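Local structure of 2-(3-amino-3-carboxypropyl)histidine synthase (3LZD) at residues E45-L50 / A74-E79; I214-F219 / A234-T239; V287-K292 / E343-L348. The protein catalyses the first step of diphthamide biosynthesis, transferring the 3-amino-3-carboxypropyl group of S-adenosyl-L-methionine to a histidine of elongation factor 2 with a [4Fe-4S] cluster. All blocks are in the same frame, centred on the assembly; numbering follows the deposited sequence.

Contact 1: residues E45-L50 / A74-E79; sequences EILKEL and AGFLEE
The one aromatic ring of the contact is that of Phe-76, and Leu-47 reaches it obliquely: CD2 of Leu-47 stands 4.1 Å from CZ of Phe-76, while CB of Leu-47 lies 4.2 Å from CE2 of the ring. The two side chains cross at about a right angle. Phe-76 has CG anti to its backbone N (chi1 171°), which brings the CE2 and CZ side of the ring to Leu-47. Leu-47 and Leu-77 run past each other in opposite directions, CD1 of Leu-47 coming to 4.1 Å from CD2 of Leu-77. Both helices pack on the mixed sheet with strands 83-87, 57-61, 109-114 and 126-130, probably one of three related units, consistent with gene triplication, and their short segments cross at -48° with axes 10.8 Å apart. The apolar seam continues onto that sheet: Leu-77 also touches Val-84 and Ile-111, and Leu-50 lies on Ala-109, Ile-111 and Ile-127. Leu-50 and Leu-77 meet at about a right angle through their CD1 methyls, 3.9 Å apart. Ile-46 makes a looser approach, its CG2 being 4.5 Å from CD2 of Leu-77. Glu-78 carries salt bridges to Lys-291 and Arg-298 of the second subunit.

Contact 2: residues I214-F219 / A234-T239; sequences IGSGIF and AIDPYT
Ile-214 and Ile-235 pair as neighbouring parallel strand ends, in the strand-helix-strand unit (a beta-alpha-beta crossover) formed by strand 210-214, helix 219-228 and strand 231-235. The amide of Gly-215 extends the pairing by one bond: its N lies 2.9 Å from O of Ile-235, with an angle of 157° at the hydrogen. Beyond this point the chains part into loops, and Asp-236 links them. CB of Asp-236 sits 3.8 Å from O of Gly-215, and CG, anti to the backbone N (chi1 -179°), carries the carboxylate out beside Ser-216. There OD1 of Asp-236 receives a weak bond from OG of Ser-216, 2.9 Å away, and also accepts a hydrogen bond from a water, which in turn accepts from N of Gly-217. The other oxygen turns back on its own chain. OD2 of Asp-236 takes N of Tyr-238 at 2.7 Å, nearly along its C-O axis, and N of Thr-239 at 3.0 Å, from above the carboxylate plane; the first bond makes an Asx turn, and together the two hold the 237-239 backbone. Replacing Asp-236 by an alanine takes this acceptor from both amides, and the weak bond from Ser-216 OG, and is likely to let the 237-239 turn shift. At the backbone angles of Gly-215, a CB would press on the preceding carbonyl O. Against this bare backbone rests the proline ring that follows Asp-236: CD of Pro-237 lies 3.7 Å from CA of Gly-215.

Contact 3: residues V287-K292 / E343-L348; sequences VKLLKK and EVEILL
Segments 287-292 and 343-348, both helical over most of their length, come nearest between the CA atoms of Leu-290 and Leu-348, 7.7 Å apart, with Leu-289 opposite Glu-345 at 8.6 Å. Leu-348, at the C-terminal end of its segment, fits against two consecutive leucines of helix 280-292. Its CG lies anti to the carbonyl carbon (chi1 -69°), and the methyls reach across. The Leu-348 and Leu-289 side chains slide past each other in opposite directions, CD1 of Leu-348 lying 3.4 Å from CG of Leu-289, closer than usual van der Waals contact. Both methyls of Leu-348 reach Leu-290, CD2 of Leu-348 meeting CD2 of Leu-290 at 4.0 Å, and these two side chains cross at about a right angle. This is packing in the domain built on the parallel sheet of strands 296-302, 266-272, 317-320 and 338-339, probably the third of the related units, where helix 280-292 lies on the sheet and Leu-290 also touches Phe-267 and Val-269 of one strand and Ala-297 of its neighbour. Val-344, one helical turn before Leu-348, adds CG1 at 4.3 Å from CD2 of Leu-290. Glu-345 takes part only through its aliphatic portion, CG lying 4.5 Å from CD2 of Leu-289; its carboxylate is drawn away into salt bridges with Arg-351 and, through the other oxygen, with Arg-285.

From the N terminus the three contacts follow in series, none enclosing or crossing another. Contact 1 closes the first loop, bringing helix 67-78 back to helix 43-52 around strand 57-61. Contact 2 joins the ends of strands 210-214 and 231-235 in the central sheet, which flank helix 219-228 in the chain. Contact 3 spans the longest interval, 50 residues, and ties helix 280-292 to helix 341-347 in the last sheet's domain. Contacts 1 and 3 lie on opposite sides of the chain's centre, their centres about 50 Å apart, yet the dimer interface joins the surroundings of contact 1 in one subunit to those of contact 3 in the other.

Contact 1: residues E45-L50 / A74-E79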
loop_
_atom_site.group_PDB
_atom_site.type_symbol
_atom_site.label_atom_id
_atom_site.label_comp_id
_atom_site.label_asym_id
_atom_site.label_seq_id
_atom_site.Cartn_x
_atom_site.Cartn_y
_atom_site.Cartn_z
ATOM N N GLU A 45 19.291 -4.404 24.929
ATOM C CA GLU A 45 18.314 -3.545 25.590
ATOM C C GLU A 45 16.928 -3.875 25.025
ATOM O O GLU A 45 15.923 -3.797 25.723
ATOM C CB GLU A 45 18.597 -2.067 25.330
ATOM C CG GLU A 45 19.764 -1.477 26.070
ATOM C CD GLU A 45 19.844 0.029 25.865
ATOM O OE1 GLU A 45 18.802 0.700 26.039
ATOM O OE2 GLU A 45 20.935 0.540 25.537
ATOM N N ILE A 46 16.880 -4.231 23.747
ATOM C CA ILE A 46 15.609 -4.544 23.110
ATOM C C ILE A 46 15.046 -5.868 23.621
ATOM O O ILE A 46 13.855 -5.963 23.913
ATOM C CB ILE A 46 15.760 -4.559 21.563
ATOM C CG1 ILE A 46 16.026 -3.126 21.059
ATOM C CG2 ILE A 46 14.494 -5.106 20.907
ATOM C CD1 ILE A 46 16.561 -3.061 19.611
ATOM N N LEU A 47 15.897 -6.885 23.734
ATOM C CA LEU A 47 15.463 -8.185 24.241
ATOM C C LEU A 47 14.922 -7.969 25.655
ATOM O O LEU A 47 13.822 -8.425 25.981
ATOM C CB LEU A 47 16.640 -9.169 24.272
ATOM C CG LEU A 47 16.412 -10.595 24.806
ATOM C CD1 LEU A 47 15.371 -11.318 23.975
ATOM C CD2 LEU A 47 17.723 -11.365 24.759
ATOM N N LYS A 48 15.684 -7.242 26.473
ATOM C CA LYS A 48 15.288 -6.963 27.856
ATOM C C LYS A 48 13.883 -6.384 27.948
ATOM O O LYS A 48 13.048 -6.889 28.705
ATOM C CB LYS A 48 16.271 -5.999 28.530
ATOM N N GLU A 49 13.619 -5.325 27.191
ATOM C CA GLU A 49 12.297 -4.716 27.208
ATOM C C GLU A 49 11.226 -5.665 26.680
ATOM O O GLU A 49 10.064 -5.558 27.057
ATOM C CB GLU A 49 12.288 -3.428 26.387
ATOM C CG GLU A 49 13.142 -2.332 27.000
ATOM C CD GLU A 49 12.754 -2.043 28.438
ATOM O OE1 GLU A 49 11.602 -1.609 28.671
ATOM O OE2 GLU A 49 13.596 -2.260 29.333
ATOM N N LEU A 50 11.609 -6.586 25.803
ATOM C CA LEU A 50 10.644 -7.539 25.262
ATOM C C LEU A 50 10.364 -8.671 26.270
ATOM O O LEU A 50 9.206 -9.056 26.459
ATOM C CB LEU A 50 11.135 -8.109 23.927
ATOM C CG LEU A 50 11.045 -7.205 22.680
ATOM C CD1 LEU A 50 11.583 -7.939 21.463
ATOM C CD2 LEU A 50 9.596 -6.806 22.423
ATOM N N ALA A 74 16.337 -9.543 13.976
ATOM C CA ALA A 74 15.353 -10.627 13.989
ATOM C C ALA A 74 16.055 -11.943 14.286
ATOM O O ALA A 74 15.567 -12.730 15.096
ATOM C CB ALA A 74 14.615 -10.723 12.632
ATOM N N GLY A 75 17.190 -12.177 13.629
ATOM C CA GLY A 75 17.941 -13.406 13.859
ATOM C C GLY A 75 18.354 -13.505 15.318
ATOM O O GLY A 75 18.283 -14.577 15.936
ATOM N N PHE A 76 18.770 -12.371 15.881
ATOM C CA PHE A 76 19.182 -12.317 17.269
ATOM C C PHE A 76 18.017 -12.609 18.221
ATOM O O PHE A 76 18.157 -13.379 19.180
ATOM C CB PHE A 76 19.768 -10.941 17.597
ATOM C CG PHE A 76 20.016 -10.735 19.059
ATOM C CD1 PHE A 76 21.039 -11.431 19.709
ATOM C CD2 PHE A 76 19.182 -9.907 19.809
ATOM C CE1 PHE A 76 21.221 -11.310 21.082
ATOM C CE2 PHE A 76 19.356 -9.779 21.185
ATOM C CZ PHE A 76 20.379 -10.483 21.824
ATOM N N LEU A 77 16.868 -11.992 17.967
ATOM C CA LEU A 77 15.719 -12.203 18.831
ATOM C C LEU A 77 15.179 -13.641 18.759
ATOM O O LEU A 77 14.763 -14.206 19.775
ATOM C CB LEU A 77 14.626 -11.181 18.503
ATOM C CG LEU A 77 14.977 -9.708 18.780
ATOM C CD1 LEU A 77 13.814 -8.820 18.353
ATOM C CD2 LEU A 77 15.262 -9.491 20.278
ATOM N N GLU A 78 15.207 -14.236 17.571
ATOM C CA GLU A 78 14.733 -15.604 17.407
ATOM C C GLU A 78 15.615 -16.619 18.139
ATOM O O GLU A 78 15.150 -17.698 18.499
ATOM C CB GLU A 78 14.662 -15.981 15.931
ATOM C CG GLU A 78 13.581 -15.241 15.184
ATOM C CD GLU A 78 12.758 -16.152 14.297
ATOM O OE1 GLU A 78 13.357 -16.966 13.554
ATOM O OE2 GLU A 78 11.514 -16.044 14.344
ATOM N N GLU A 79 16.888 -16.283 18.340
ATOM C CA GLU A 79 17.802 -17.176 19.053
ATOM C C GLU A 79 17.516 -17.055 20.538
ATOM O O GLU A 79 18.130 -17.747 21.350
ATOM C CB GLU A 79 19.266 -16.798 18.795
ATOM C CG GLU A 79 19.742 -17.039 17.381
ATOM C CD GLU A 79 21.135 -16.488 17.141
ATOM O OE1 GLU A 79 21.334 -15.267 17.328
ATOM O OE2 GLU A 79 22.030 -17.271 16.756
#

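Contact 2: residues I214-F219 / A234-T239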
loop_
_atom_site.group_PDB
_atom_site.type_symbol
_atom_site.label_atom_id
_atom_site.label_comp_id
_atom_site.label_asym_id
_atom_site.label_seq_id
_atom_site.Cartn_x
_atom_site.Cartn_y
_atom_site.Cartn_z
ATOM N N ILE A 214 21.262 22.647 11.044
ATOM C CA ILE A 214 22.415 21.751 10.952
ATOM C C ILE A 214 21.974 20.455 10.282
ATOM O O ILE A 214 21.176 19.699 10.843
ATOM C CB ILE A 214 22.981 21.392 12.339
ATOM C CG1 ILE A 214 23.369 22.661 13.087
ATOM C CG2 ILE A 214 24.191 20.459 12.174
ATOM C CD1 ILE A 214 23.890 22.407 14.493
ATOM N N GLY A 215 22.481 20.205 9.080
ATOM C CA GLY A 215 22.123 18.991 8.370
ATOM C C GLY A 215 22.396 19.057 6.878
ATOM O O GLY A 215 22.850 20.073 6.360
ATOM N N SER A 216 22.122 17.961 6.189
ATOM C CA SER A 216 22.316 17.892 4.746
ATOM C C SER A 216 20.958 18.033 4.065
ATOM O O SER A 216 19.912 17.984 4.717
ATOM C CB SER A 216 22.931 16.541 4.364
ATOM O OG SER A 216 24.163 16.352 5.038
ATOM N N GLY A 217 20.964 18.214 2.755
ATOM C CA GLY A 217 19.694 18.300 2.060
ATOM C C GLY A 217 19.029 19.653 2.113
ATOM O O GLY A 217 19.269 20.457 3.034
ATOM N N ILE A 218 18.160 19.889 1.137
ATOM C CA ILE A 218 17.480 21.169 1.031
ATOM C C ILE A 218 16.030 21.201 1.482
ATOM O O ILE A 218 15.503 22.276 1.767
ATOM C CB ILE A 218 17.548 21.692 -0.430
ATOM C CG1 ILE A 218 16.808 23.034 -0.563
ATOM C CG2 ILE A 218 16.927 20.672 -1.364
ATOM C CD1 ILE A 218 17.256 24.121 0.430
ATOM N N PHE A 219 15.373 20.052 1.568
ATOM C CA PHE A 219 13.976 20.106 1.954
ATOM C C PHE A 219 13.724 20.774 3.292
ATOM O O PHE A 219 12.933 21.724 3.375
ATOM C CB PHE A 219 13.303 18.732 1.959
ATOM C CG PHE A 219 11.786 18.826 1.935
ATOM C CD1 PHE A 219 11.118 19.126 0.751
ATOM C CD2 PHE A 219 11.041 18.725 3.113
ATOM C CE1 PHE A 219 9.728 19.330 0.734
ATOM C CE2 PHE A 219 9.656 18.926 3.113
ATOM C CZ PHE A 219 8.997 19.230 1.918
ATOM N N ALA A 234 21.807 27.140 6.520
ATOM C CA ALA A 234 21.960 25.702 6.668
ATOM C C ALA A 234 23.440 25.342 6.593
ATOM O O ALA A 234 24.166 25.849 5.740
ATOM C CB ALA A 234 21.191 24.986 5.563
ATOM N N ILE A 235 23.893 24.478 7.489
ATOM C CA ILE A 235 25.284 24.038 7.482
ATOM C C ILE A 235 25.339 22.516 7.508
ATOM O O ILE A 235 24.816 21.879 8.435
ATOM C CB ILE A 235 26.056 24.598 8.687
ATOM C CG1 ILE A 235 26.266 26.113 8.498
ATOM C CG2 ILE A 235 27.388 23.880 8.828
ATOM C CD1 ILE A 235 27.016 26.800 9.626
ATOM N N ASP A 236 25.956 21.943 6.472
ATOM C CA ASP A 236 26.112 20.496 6.329
ATOM C C ASP A 236 27.288 20.077 7.216
ATOM O O ASP A 236 28.410 20.539 7.029
ATOM C CB ASP A 236 26.382 20.165 4.854
ATOM C CG ASP A 236 26.544 18.666 4.588
ATOM O OD1 ASP A 236 25.944 18.189 3.603
ATOM O OD2 ASP A 236 27.280 17.974 5.332
ATOM N N PRO A 237 27.042 19.192 8.198
ATOM C CA PRO A 237 28.104 18.740 9.101
ATOM C C PRO A 237 29.197 17.883 8.464
ATOM O O PRO A 237 30.290 17.769 9.001
ATOM C CB PRO A 237 27.333 17.997 10.190
ATOM C CG PRO A 237 26.187 17.389 9.410
ATOM C CD PRO A 237 25.758 18.534 8.512
ATOM N N TYR A 238 28.905 17.285 7.321
ATOM C CA TYR A 238 29.886 16.455 6.643
ATOM C C TYR A 238 30.810 17.238 5.713
ATOM O O TYR A 238 32.025 17.089 5.769
ATOM C CB TYR A 238 29.194 15.352 5.841
ATOM C CG TYR A 238 28.388 14.387 6.674
ATOM C CD1 TYR A 238 27.041 14.630 6.957
ATOM C CD2 TYR A 238 28.965 13.217 7.160
ATOM C CE1 TYR A 238 26.293 13.724 7.700
ATOM C CE2 TYR A 238 28.234 12.307 7.899
ATOM C CZ TYR A 238 26.900 12.567 8.166
ATOM O OH TYR A 238 26.181 11.677 8.924
ATOM N N THR A 239 30.230 18.066 4.853
ATOM C CA THR A 239 31.006 18.858 3.902
ATOM C C THR A 239 31.430 20.222 4.445
ATOM O O THR A 239 32.336 20.853 3.899
ATOM C CB THR A 239 30.201 19.115 2.640
ATOM O OG1 THR A 239 28.997 19.802 2.990
ATOM C CG2 THR A 239 29.848 17.809 1.955
HETATM O O HOH W 1 23.836 19.360 1.907
#

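Contact 3: residues V287-K292 / E343-L348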
loop_
_atom_site.group_PDB
_atom_site.type_symbol
_atom_site.label_atom_id
_atom_site.label_comp_id
_atom_site.label_asym_id
_atom_site.label_seq_id
_atom_site.Cartn_x
_atom_site.Cartn_y
_atom_site.Cartn_z
ATOM N N VAL A 287 -13.084 19.785 0.573
ATOM C CA VAL A 287 -14.053 19.323 -0.415
ATOM C C VAL A 287 -15.231 20.296 -0.388
ATOM O O VAL A 287 -15.735 20.705 -1.428
ATOM C CB VAL A 287 -14.552 17.898 -0.084
ATOM C CG1 VAL A 287 -15.780 17.535 -0.939
ATOM C CG2 VAL A 287 -13.437 16.900 -0.336
ATOM N N LYS A 288 -15.642 20.684 0.814
ATOM C CA LYS A 288 -16.762 21.604 0.969
ATOM C C LYS A 288 -16.413 22.969 0.390
ATOM O O LYS A 288 -17.219 23.578 -0.306
ATOM C CB LYS A 288 -17.141 21.738 2.451
ATOM N N LEU A 289 -15.200 23.436 0.655
ATOM C CA LEU A 289 -14.775 24.735 0.153
ATOM C C LEU A 289 -14.743 24.798 -1.367
ATOM O O LEU A 289 -15.196 25.777 -1.961
ATOM C CB LEU A 289 -13.402 25.105 0.702
ATOM C CG LEU A 289 -12.982 26.544 0.390
ATOM C CD1 LEU A 289 -13.852 27.518 1.204
ATOM C CD2 LEU A 289 -11.502 26.734 0.727
ATOM N N LEU A 290 -14.204 23.766 -2.007
ATOM C CA LEU A 290 -14.149 23.765 -3.467
ATOM C C LEU A 290 -15.559 23.792 -4.064
ATOM O O LEU A 290 -15.826 24.526 -5.017
ATOM C CB LEU A 290 -13.394 22.534 -3.975
ATOM C CG LEU A 290 -11.865 22.567 -3.867
ATOM C CD1 LEU A 290 -11.310 21.182 -4.139
ATOM C CD2 LEU A 290 -11.295 23.570 -4.850
ATOM N N LYS A 291 -16.457 22.994 -3.496
ATOM C CA LYS A 291 -17.826 22.936 -3.987
ATOM C C LYS A 291 -18.511 24.290 -3.856
ATOM O O LYS A 291 -19.133 24.767 -4.801
ATOM C CB LYS A 291 -18.622 21.864 -3.234
ATOM C CG LYS A 291 -18.279 20.449 -3.667
ATOM C CD LYS A 291 -19.165 19.413 -3.002
ATOM C CE LYS A 291 -18.756 18.017 -3.445
ATOM N NZ LYS A 291 -19.537 16.944 -2.777
ATOM N N LYS A 292 -18.387 24.910 -2.688
ATOM C CA LYS A 292 -18.999 26.214 -2.473
ATOM C C LYS A 292 -18.512 27.192 -3.539
ATOM O O LYS A 292 -19.215 28.138 -3.884
ATOM C CB LYS A 292 -18.647 26.750 -1.079
ATOM N N GLU A 343 -2.527 25.874 -0.469
ATOM C CA GLU A 343 -2.439 26.371 -1.827
ATOM C C GLU A 343 -3.826 26.449 -2.454
ATOM O O GLU A 343 -4.091 27.322 -3.282
ATOM C CB GLU A 343 -1.523 25.470 -2.641
ATOM C CG GLU A 343 -0.144 25.348 -2.009
ATOM C CD GLU A 343 0.819 24.520 -2.833
ATOM O OE1 GLU A 343 0.395 23.475 -3.363
ATOM O OE2 GLU A 343 2.003 24.910 -2.937
ATOM N N VAL A 344 -4.717 25.548 -2.053
ATOM C CA VAL A 344 -6.078 25.557 -2.578
ATOM C C VAL A 344 -6.732 26.881 -2.217
ATOM O O VAL A 344 -7.373 27.529 -3.051
ATOM C CB VAL A 344 -6.924 24.411 -1.982
ATOM C CG1 VAL A 344 -8.394 24.782 -1.982
ATOM C CG2 VAL A 344 -6.723 23.161 -2.797
ATOM N N GLU A 345 -6.561 27.269 -0.958
ATOM C CA GLU A 345 -7.121 28.507 -0.438
ATOM C C GLU A 345 -6.599 29.711 -1.230
ATOM O O GLU A 345 -7.318 30.685 -1.428
ATOM C CB GLU A 345 -6.797 28.617 1.053
ATOM C CG GLU A 345 -7.191 27.345 1.813
ATOM C CD GLU A 345 -6.826 27.365 3.293
ATOM O OE1 GLU A 345 -5.676 27.729 3.628
ATOM O OE2 GLU A 345 -7.690 26.995 4.119
ATOM N N ILE A 346 -5.360 29.640 -1.702
ATOM C CA ILE A 346 -4.816 30.732 -2.500
ATOM C C ILE A 346 -5.504 30.703 -3.855
ATOM O O ILE A 346 -5.933 31.738 -4.358
ATOM C CB ILE A 346 -3.296 30.592 -2.720
ATOM C CG1 ILE A 346 -2.548 30.905 -1.430
ATOM C CG2 ILE A 346 -2.839 31.521 -3.822
ATOM C CD1 ILE A 346 -1.037 30.813 -1.571
ATOM N N LEU A 347 -5.622 29.511 -4.438
ATOM C CA LEU A 347 -6.262 29.362 -5.743
ATOM C C LEU A 347 -7.701 29.880 -5.731
ATOM O O LEU A 347 -8.129 30.569 -6.658
ATOM C CB LEU A 347 -6.238 27.897 -6.191
ATOM C CG LEU A 347 -6.909 27.552 -7.531
ATOM C CD1 LEU A 347 -6.311 26.283 -8.105
ATOM C CD2 LEU A 347 -8.404 27.384 -7.336
ATOM N N LEU A 348 -8.443 29.538 -4.685
ATOM C CA LEU A 348 -9.821 29.983 -4.561
ATOM C C LEU A 348 -9.917 31.470 -4.214
ATOM O O LEU A 348 -11.011 32.032 -4.178
ATOM C CB LEU A 348 -10.545 29.168 -3.495
ATOM C CG LEU A 348 -10.802 27.701 -3.827
ATOM C CD1 LEU A 348 -11.707 27.111 -2.751
ATOM C CD2 LEU A 348 -11.464 27.581 -5.199
#